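Local coordinates for type-2 ice-structuring protein (Brachyopsis rostratus, PDB 2ZIB) that binds to ice crystals and inhibits their growth, protecting fish blood from freezing in subzero sea water, at residues D98-C104 against D116-C120; E25-W31 against C120-A125; H44-H49 against W80-P85. All coordinates share one frame; numbering follows the deposited sequence. Where two conformers were deposited one is given.

Contact 1: residues D98-C104 against D116-C120; sequences DILSDCC and DDLPC
Two consecutive residues, C103 and C104, stand opposite the single residue L118, which makes a classic beta bulge at the start of strand 104-107, and a disulfide cross-links C104 to C120 just beyond it. C104 N gives its hydrogen to L118 O at 3.1 Å, and L118 N donates back to C104 O at 2.9 Å, a reciprocal pair of bonds that identifies C104 and L118 as an antiparallel hydrogen-bonded pair. C103 N is also near L118 O but is not aligned for a hydrogen bond. The C104 SG to C120 SG bond has a chi3 of 95°, and C103 SG, itself bridged to C72, rests 3.8 Å from C120 SG. Further out, D117 turns CG between its backbone N and carbonyl carbon (chi1 53°), bringing OD2 to D98 N at 2.9 Å through its syn lone pair; N97 N holds D117 OD1. D102 runs along the P119 ring, its OD2 3.3 Å from P119 CD. One water joins S101 O, C103 N and C120 N. The bulge, the strand pair and the C104-C120 disulfide fasten the loop's end to strand 115-118 and the residues after it, in the region where C-type lectins carry their long loop.

Contact 2: residues E25-W31 against C120-A125; sequences EATAMTW and CPASHA
C120 O receives W31 N at 2.9 Å with an N-H...O angle of 168°, so the first turn of helix 31-40 is tied to the loop at C120. The side chains add a light apolar contact between W31 CB and C120 CB. With CG anti to the backbone N (chi1 -176°), the W31 indole swings off the C120 loop, and its NE1 donates to I67 O. At P121 the touching is done by the carbonyl: P121 O lies 3.5 Å from T30 CG2, the methyl branch, while T30 OG1 caps L33 N. A122 O takes a straight CA-H...O contact from T30 CA, with 166° at the hydrogen. S123 reaches over with its hydroxyl, OG standing 3.4 Å from A28 CB, and S123 CA makes a second CA-H...O contact, to M29 O. H124 is the centre of the backbone pairing. M29 N to H124 O is 2.9 Å and H124 N to M29 O is 3.0 Å, which defines an antiparallel hydrogen-bonded pair. A water bridges T27 O and H124 O. A125 ends the segment by pressing CB to 3.3 Å from E25 O. In the C-type lectin fold strand 124-131 runs within the main sheet, pairing with strands 20-26 and 44-45 and, in parallel, with strand 65-67, whose W66 meets the rings of W31 and H124 edge-to-face and shares its one NE1 hydrogen between M29 O and A122 O, while helix 31-40 sets out from W31.

Contact 3: residues H44-H49 against W80-P85; sequences HLASIH and WTDGTP. With SO4 (sulfate ion), chain B.
H44 lays one face of its imidazole over the turn W80-G83: D82 CA sits 3.8 Å from the ring centroid, 19° off the normal, a CH-pi contact, and T81 O lies over the same face. At the ring edge NE2 donates to sulfate O2 at 2.7 Å, and ND1 is hydrogen-bonded to E35 OE2; the sulfate probably comes from the crystallisation liquor. L45 contributes its carbonyl, which takes hydrogens from two waters, one joined to D82 N and to T81 OG1, itself also hydrogen-bonded to E35 OE1, the other to S47 N and D82 OD2. A46 O approaches W80 CZ3 at 3.6 Å. Here the chain leaves strand 44-45 of the C-type lectin sheet and crosses the type I beta turn that follows strand 79-80, with D82 OD1 closing an Asx turn on T84 N. S47 puts OG between its backbone N and carbonyl carbon (chi1 65°), which lets CB pack over a face of W80, 3.5 Å from the five-membered ring centroid, while OG donates to D82 OD2 at 2.6 Å, on the syn side, and receives H49 NE2 at 2.8 Å. I48 N lies over that same indole face, and a water links I48 O to W80 NE1. H49, held by D87 through ND1, brings its ring edge to T84 OG1 and P85 O, the latter 3.0 Å from H49 CE1, and lies oblique to the five-membered ring of W80, planes 61° apart.

Overall arrangement
The three contacts all reach the same mixed sheet of the C-type lectin fold. Along the chain, contact 2 spans the others by joining E25-W31 to C120-A125: contact 3 comes first, then contact 1, whose last residue, C120, is where the second segment of contact 2 starts. Contacts 1 and 2 have centres about 14 Å apart, and C104 SG packs on W31 CG at 3.3 Å. Contact 3 is about 17 Å from each by centres. It still touches contact 2, where W31 CH2 meets T81 CG2 at 3.4 Å, but stays about 7 Å from contact 1 by nearest atoms. W31, at the start of helix 31-40, thus packs against both other contacts, tying together loops distant in sequence.

Contact 1: residues D98-C104 against D116-C120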
loop_
_atom_site.group_PDB
_atom_site.type_symbol
_atom_site.label_atom_id
_atom_site.label_comp_id
_atom_site.label_asym_id
_atom_site.label_seq_id
_atom_site.Cartn_x
_atom_site.Cartn_y
_atom_site.Cartn_z
ATOM N N ASP A 98 2.636 14.665 -8.858
ATOM C CA ASP A 98 1.831 14.351 -10.049
ATOM C C ASP A 98 2.635 14.525 -11.353
ATOM O O ASP A 98 2.096 14.943 -12.390
ATOM C CB ASP A 98 0.529 15.165 -10.061
ATOM C CG ASP A 98 -0.440 14.701 -9.025
ATOM O OD1 ASP A 98 -0.291 13.556 -8.484
ATOM O OD2 ASP A 98 -1.432 15.411 -8.752
ATOM N N ILE A 99 3.917 14.193 -11.314
ATOM C CA ILE A 99 4.741 14.114 -12.525
ATOM C C ILE A 99 4.707 12.666 -12.995
ATOM O O ILE A 99 4.973 11.753 -12.190
ATOM C CB ILE A 99 6.201 14.623 -12.223
ATOM C CG1 ILE A 99 6.215 16.065 -11.677
ATOM C CG2 ILE A 99 7.036 14.551 -13.477
ATOM C CD1 ILE A 99 7.542 16.450 -10.946
ATOM N N LEU A 100 4.418 12.423 -14.277
ATOM C CA LEU A 100 4.215 11.052 -14.723
ATOM C C LEU A 100 5.463 10.149 -14.579
ATOM O O LEU A 100 5.335 8.946 -14.391
ATOM C CB LEU A 100 3.756 11.014 -16.203
ATOM C CG LEU A 100 2.262 11.313 -16.386
ATOM C CD1 LEU A 100 1.981 11.622 -17.842
ATOM C CD2 LEU A 100 1.418 10.115 -16.006
ATOM N N SER A 101 6.656 10.728 -14.647
ATOM C CA SER A 101 7.881 9.964 -14.419
ATOM C C SER A 101 7.978 9.310 -13.031
ATOM O O SER A 101 8.778 8.389 -12.839
ATOM C CB SER A 101 9.112 10.873 -14.617
ATOM O OG SER A 101 9.147 11.882 -13.640
ATOM N N ASP A 102 7.230 9.839 -12.054
ATOM C CA ASP A 102 7.363 9.432 -10.666
ATOM C C ASP A 102 5.944 9.129 -10.151
ATOM O O ASP A 102 5.365 9.942 -9.411
ATOM C CB ASP A 102 7.938 10.604 -9.827
ATOM C CG ASP A 102 9.396 10.900 -10.073
ATOM O OD1 ASP A 102 9.860 10.928 -11.235
ATOM O OD2 ASP A 102 10.165 11.082 -9.096
ATOM N N CYS A 103 5.389 7.990 -10.571
ATOM C CA CYS A 103 3.925 7.821 -10.494
ATOM C C CYS A 103 3.455 6.679 -9.623
ATOM O O CYS A 103 2.295 6.327 -9.665
ATOM C CB CYS A 103 3.326 7.751 -11.915
ATOM S SG CYS A 103 3.905 6.339 -12.905
ATOM N N CYS A 104 4.352 6.194 -8.752
ATOM C CA CYS A 104 3.960 5.133 -7.818
ATOM C C CYS A 104 3.945 5.634 -6.356
ATOM O O CYS A 104 4.847 6.383 -5.920
ATOM C CB CYS A 104 4.920 3.955 -7.953
ATOM S SG CYS A 104 4.549 2.922 -9.371
ATOM N N ASP A 116 4.054 9.683 -0.644
ATOM C CA ASP A 116 4.717 10.442 -1.684
ATOM C C ASP A 116 4.721 9.608 -2.947
ATOM O O ASP A 116 4.607 8.371 -2.877
ATOM C CB ASP A 116 6.127 10.830 -1.226
ATOM C CG ASP A 116 6.780 11.927 -2.037
ATOM O OD1 ASP A 116 6.161 12.534 -2.935
ATOM O OD2 ASP A 116 7.955 12.235 -1.727
ATOM N N ASP A 117 4.868 10.291 -4.086
ATOM C CA ASP A 117 4.905 9.623 -5.385
ATOM C C ASP A 117 6.324 9.624 -5.915
ATOM O O ASP A 117 6.949 10.673 -6.064
ATOM C CB ASP A 117 3.866 10.247 -6.360
ATOM C CG ASP A 117 3.915 11.755 -6.542
ATOM O OD1 ASP A 117 4.397 12.557 -5.707
ATOM O OD2 ASP A 117 3.338 12.193 -7.570
ATOM N N LEU A 118 6.849 8.418 -6.106
ATOM C CA LEU A 118 8.268 8.192 -6.439
ATOM C C LEU A 118 8.346 7.421 -7.760
ATOM O O LEU A 118 7.341 6.835 -8.205
ATOM C CB LEU A 118 8.921 7.329 -5.340
ATOM C CG LEU A 118 9.492 8.068 -4.140
ATOM C CD1 LEU A 118 10.714 8.867 -4.474
ATOM C CD2 LEU A 118 8.491 8.964 -3.366
ATOM N N PRO A 119 9.546 7.339 -8.360
ATOM C CA PRO A 119 9.703 6.470 -9.539
ATOM C C PRO A 119 9.372 5.019 -9.197
ATOM O O PRO A 119 9.906 4.464 -8.233
ATOM C CB PRO A 119 11.173 6.639 -9.896
ATOM C CG PRO A 119 11.548 7.986 -9.308
ATOM C CD PRO A 119 10.794 8.038 -8.001
ATOM N N CYS A 120 8.532 4.409 -10.026
ATOM C CA CYS A 120 8.120 3.036 -9.803
ATOM C C CYS A 120 9.312 2.054 -9.743
ATOM O O CYS A 120 9.199 1.058 -9.019
ATOM C CB CYS A 120 7.143 2.632 -10.921
ATOM S SG CYS A 120 5.625 3.652 -10.927
HETATM O O HOH W 1 7.320 6.181 -12.041
HETATM O O HOH W 2 9.341 11.726 -6.660
#

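Contact 2: residues E25-W31 against C120-A125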
loop_
_atom_site.group_PDB
_atom_site.type_symbol
_atom_site.label_atom_id
_atom_site.label_comp_id
_atom_site.label_asym_id
_atom_site.label_seq_id
_atom_site.Cartn_x
_atom_site.Cartn_y
_atom_site.Cartn_z
ATOM N N GLU A 25 6.082 -7.516 3.292
ATOM C CA GLU A 25 7.103 -8.063 2.418
ATOM C C GLU A 25 8.399 -7.292 2.639
ATOM O O GLU A 25 8.555 -6.131 2.211
ATOM C CB GLU A 25 6.666 -7.944 0.952
ATOM C CG GLU A 25 7.731 -8.413 -0.046
ATOM C CD GLU A 25 8.149 -9.842 0.195
ATOM O OE1 GLU A 25 7.380 -10.764 -0.172
ATOM O OE2 GLU A 25 9.236 -10.057 0.772
ATOM N N ALA A 26 9.335 -7.923 3.333
ATOM C CA ALA A 26 10.615 -7.281 3.677
ATOM C C ALA A 26 11.565 -7.227 2.484
ATOM O O ALA A 26 12.514 -6.430 2.476
ATOM C CB ALA A 26 11.275 -8.077 4.817
ATOM N N THR A 27 11.413 -8.099 1.495
ATOM C CA THR A 27 12.321 -8.081 0.326
ATOM C C THR A 27 12.054 -6.837 -0.513
ATOM O O THR A 27 10.924 -6.607 -0.920
ATOM C CB THR A 27 12.129 -9.334 -0.517
ATOM O OG1 THR A 27 12.556 -10.462 0.264
ATOM C CG2 THR A 27 13.044 -9.339 -1.744
ATOM N N ALA A 28 13.063 -6.027 -0.792
ATOM C CA ALA A 28 12.898 -4.797 -1.542
ATOM C C ALA A 28 12.721 -5.125 -3.004
ATOM O O ALA A 28 13.393 -5.954 -3.595
ATOM C CB ALA A 28 14.058 -3.875 -1.326
ATOM N N MET A 29 11.788 -4.379 -3.623
ATOM C CA MET A 29 11.551 -4.609 -5.049
ATOM C C MET A 29 10.924 -3.386 -5.689
ATOM O O MET A 29 10.470 -2.429 -4.963
ATOM C CB MET A 29 10.587 -5.744 -5.378
ATOM C CG MET A 29 10.449 -6.982 -4.533
ATOM S SD MET A 29 8.884 -8.006 -4.535
ATOM C CE MET A 29 9.441 -9.265 -3.465
ATOM N N THR A 30 10.857 -3.348 -7.008
ATOM C CA THR A 30 10.175 -2.250 -7.690
ATOM C C THR A 30 8.690 -2.287 -7.342
ATOM O O THR A 30 8.153 -3.317 -6.905
ATOM C CB THR A 30 10.327 -2.317 -9.194
ATOM O OG1 THR A 30 9.614 -3.501 -9.633
ATOM C CG2 THR A 30 11.826 -2.439 -9.610
ATOM N N TRP A 31 7.990 -1.177 -7.575
ATOM C CA TRP A 31 6.550 -1.177 -7.278
ATOM C C TRP A 31 5.841 -2.264 -8.092
ATOM O O TRP A 31 4.997 -2.980 -7.579
ATOM C CB TRP A 31 5.990 0.193 -7.599
ATOM C CG TRP A 31 4.517 0.353 -7.248
ATOM C CD1 TRP A 31 3.999 0.942 -6.104
ATOM C CD2 TRP A 31 3.379 0.035 -8.084
ATOM N NE1 TRP A 31 2.615 0.988 -6.182
ATOM C CE2 TRP A 31 2.217 0.426 -7.375
ATOM C CE3 TRP A 31 3.233 -0.544 -9.379
ATOM C CZ2 TRP A 31 0.926 0.277 -7.907
ATOM C CZ3 TRP A 31 1.953 -0.695 -9.907
ATOM C CH2 TRP A 31 0.811 -0.328 -9.142
ATOM N N CYS A 120 8.532 4.409 -10.026
ATOM C CA CYS A 120 8.120 3.036 -9.803
ATOM C C CYS A 120 9.312 2.054 -9.743
ATOM O O CYS A 120 9.199 1.058 -9.019
ATOM C CB CYS A 120 7.143 2.632 -10.921
ATOM S SG CYS A 120 5.625 3.652 -10.927
ATOM N N PRO A 121 10.448 2.298 -10.452
ATOM C CA PRO A 121 11.582 1.375 -10.322
ATOM C C PRO A 121 12.335 1.454 -8.990
ATOM O O PRO A 121 13.197 0.623 -8.772
ATOM C CB PRO A 121 12.522 1.793 -11.481
ATOM C CG PRO A 121 11.608 2.454 -12.479
ATOM C CD PRO A 121 10.620 3.217 -11.616
ATOM N N ALA A 122 12.003 2.381 -8.087
ATOM C CA ALA A 122 12.720 2.389 -6.810
ATOM C C ALA A 122 12.484 1.066 -6.062
ATOM O O ALA A 122 11.386 0.479 -6.117
ATOM C CB ALA A 122 12.282 3.590 -5.929
ATOM N N SER A 123 13.496 0.623 -5.325
ATOM C CA SER A 123 13.473 -0.659 -4.676
ATOM C C SER A 123 13.142 -0.517 -3.211
ATOM O O SER A 123 13.943 0.012 -2.449
ATOM C CB SER A 123 14.860 -1.271 -4.829
ATOM O OG SER A 123 14.780 -2.600 -4.351
ATOM N N HIS A 124 11.962 -0.964 -2.799
ATOM C CA HIS A 124 11.485 -0.807 -1.431
ATOM C C HIS A 124 10.741 -2.033 -0.972
ATOM O O HIS A 124 10.182 -2.795 -1.792
ATOM C CB HIS A 124 10.553 0.422 -1.312
ATOM C CG HIS A 124 11.229 1.721 -1.610
ATOM N ND1 HIS A 124 12.242 2.239 -0.818
ATOM C CD2 HIS A 124 11.025 2.634 -2.599
ATOM C CE1 HIS A 124 12.606 3.409 -1.317
ATOM N NE2 HIS A 124 11.871 3.679 -2.376
ATOM N N ALA A 125 10.721 -2.235 0.344
ATOM C CA ALA A 125 9.798 -3.181 0.967
ATOM C C ALA A 125 8.354 -2.773 0.630
ATOM O O ALA A 125 8.114 -1.684 0.071
ATOM C CB ALA A 125 10.054 -3.200 2.495
HETATM O O HOH W 3 8.687 -5.135 -1.770
#

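Contact 3: residues H44-H49 against W80-P85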
loop_
_atom_site.group_PDB
_atom_site.type_symbol
_atom_site.label_atom_id
_atom_site.label_comp_id
_atom_site.label_asym_id
_atom_site.label_seq_id
_atom_site.Cartn_x
_atom_site.Cartn_y
_atom_site.Cartn_z
ATOM N N HIS A 44 -3.207 -7.752 -3.159
ATOM C CA HIS A 44 -2.723 -6.549 -3.888
ATOM C C HIS A 44 -1.827 -5.814 -2.927
ATOM O O HIS A 44 -1.952 -5.984 -1.705
ATOM C CB HIS A 44 -3.894 -5.630 -4.300
ATOM C CG HIS A 44 -4.717 -6.173 -5.423
ATOM N ND1 HIS A 44 -4.262 -6.190 -6.719
ATOM C CD2 HIS A 44 -5.925 -6.778 -5.430
ATOM C CE1 HIS A 44 -5.191 -6.745 -7.497
ATOM N NE2 HIS A 44 -6.210 -7.112 -6.734
ATOM N N LEU A 45 -0.996 -4.904 -3.451
ATOM C CA LEU A 45 -0.432 -3.908 -2.539
ATOM C C LEU A 45 -1.579 -3.263 -1.745
ATOM O O LEU A 45 -2.658 -3.042 -2.301
ATOM C CB LEU A 45 0.300 -2.849 -3.366
ATOM C CG LEU A 45 1.680 -3.279 -3.868
ATOM C CD1 LEU A 45 2.218 -2.257 -4.872
ATOM C CD2 LEU A 45 2.671 -3.474 -2.726
ATOM N N ALA A 46 -1.329 -2.918 -0.492
ATOM C CA ALA A 46 -2.428 -2.446 0.345
ATOM C C ALA A 46 -2.984 -1.124 -0.150
ATOM O O ALA A 46 -2.248 -0.174 -0.450
ATOM C CB ALA A 46 -1.931 -2.268 1.770
ATOM N N SER A 47 -4.323 -1.029 -0.125
ATOM C CA SER A 47 -5.008 0.261 -0.181
ATOM C C SER A 47 -5.342 0.698 1.243
ATOM O O SER A 47 -5.487 -0.139 2.151
ATOM C CB SER A 47 -6.257 0.152 -1.044
ATOM O OG SER A 47 -7.176 -0.735 -0.431
ATOM N N ILE A 48 -5.473 2.009 1.443
ATOM C CA ILE A 48 -5.655 2.600 2.760
ATOM C C ILE A 48 -6.826 3.569 2.729
ATOM O O ILE A 48 -6.909 4.454 1.862
ATOM C CB ILE A 48 -4.379 3.327 3.193
ATOM C CG1 ILE A 48 -3.155 2.392 3.138
ATOM C CG2 ILE A 48 -4.580 3.960 4.587
ATOM C CD1 ILE A 48 -1.860 2.985 3.663
ATOM N N HIS A 49 -7.775 3.377 3.650
ATOM C CA HIS A 49 -9.082 4.058 3.537
ATOM C C HIS A 49 -9.455 4.866 4.748
ATOM O O HIS A 49 -10.553 5.411 4.787
ATOM C CB HIS A 49 -10.168 3.014 3.248
ATOM C CG HIS A 49 -9.917 2.320 1.955
ATOM N ND1 HIS A 49 -10.165 2.938 0.758
ATOM C CD2 HIS A 49 -9.309 1.140 1.667
ATOM C CE1 HIS A 49 -9.739 2.159 -0.225
ATOM N NE2 HIS A 49 -9.237 1.047 0.307
ATOM N N TRP A 80 -6.143 2.743 -6.784
ATOM C CA TRP A 80 -5.606 1.591 -6.060
ATOM C C TRP A 80 -5.625 0.347 -6.936
ATOM O O TRP A 80 -6.642 0.107 -7.636
ATOM C CB TRP A 80 -6.439 1.297 -4.813
ATOM C CG TRP A 80 -6.440 2.372 -3.740
ATOM C CD1 TRP A 80 -7.534 3.086 -3.287
ATOM C CD2 TRP A 80 -5.339 2.787 -2.913
ATOM N NE1 TRP A 80 -7.175 3.949 -2.289
ATOM C CE2 TRP A 80 -5.838 3.766 -2.006
ATOM C CE3 TRP A 80 -3.981 2.418 -2.831
ATOM C CZ2 TRP A 80 -5.013 4.392 -1.061
ATOM C CZ3 TRP A 80 -3.163 3.025 -1.876
ATOM C CH2 TRP A 80 -3.693 4.018 -1.002
ATOM N N THR A 81 -4.601 -0.490 -6.849
ATOM C CA THR A 81 -4.596 -1.706 -7.686
ATOM C C THR A 81 -5.740 -2.670 -7.352
ATOM O O THR A 81 -6.119 -3.480 -8.199
ATOM C CB THR A 81 -3.295 -2.465 -7.562
ATOM O OG1 THR A 81 -3.052 -2.746 -6.176
ATOM C CG2 THR A 81 -2.108 -1.675 -8.150
ATOM N N ASP A 82 -6.288 -2.584 -6.140
ATOM C CA ASP A 82 -7.390 -3.476 -5.771
ATOM C C ASP A 82 -8.751 -2.922 -6.216
ATOM O O ASP A 82 -9.768 -3.552 -5.933
ATOM C CB ASP A 82 -7.401 -3.782 -4.280
ATOM C CG ASP A 82 -7.621 -2.575 -3.404
ATOM O OD1 ASP A 82 -7.933 -1.475 -3.913
ATOM O OD2 ASP A 82 -7.527 -2.712 -2.154
ATOM N N GLY A 83 -8.799 -1.789 -6.908
ATOM C CA GLY A 83 -10.068 -1.259 -7.407
ATOM C C GLY A 83 -10.910 -0.528 -6.378
ATOM O O GLY A 83 -12.008 -0.058 -6.721
ATOM N N THR A 84 -10.465 -0.415 -5.129
ATOM C CA THR A 84 -11.246 0.269 -4.104
ATOM C C THR A 84 -11.143 1.780 -4.284
ATOM O O THR A 84 -10.254 2.264 -4.982
ATOM C CB THR A 84 -10.775 -0.122 -2.698
ATOM O OG1 THR A 84 -9.402 0.272 -2.512
ATOM C CG2 THR A 84 -10.900 -1.646 -2.459
ATOM N N PRO A 85 -12.070 2.542 -3.679
ATOM C CA PRO A 85 -12.050 3.978 -3.889
ATOM C C PRO A 85 -10.873 4.721 -3.247
ATOM O O PRO A 85 -10.408 4.271 -2.197
ATOM C CB PRO A 85 -13.390 4.450 -3.258
ATOM C CG PRO A 85 -13.879 3.370 -2.432
ATOM C CD PRO A 85 -13.227 2.101 -2.871
HETATM S S SO4 B . -8.934 -9.174 -6.154
HETATM O O1 SO4 B . -7.748 -9.834 -5.462
HETATM O O2 SO4 B . -8.514 -8.326 -7.247
HETATM O O3 SO4 B . -9.801 -10.231 -6.700
HETATM O O4 SO4 B . -9.590 -8.246 -5.224
HETATM O O HOH W 4 -4.422 -1.623 -3.946
HETATM O O HOH W 5 -5.335 -3.878 -0.907
HETATM O O HOH W 6 -7.973 5.910 -0.234
#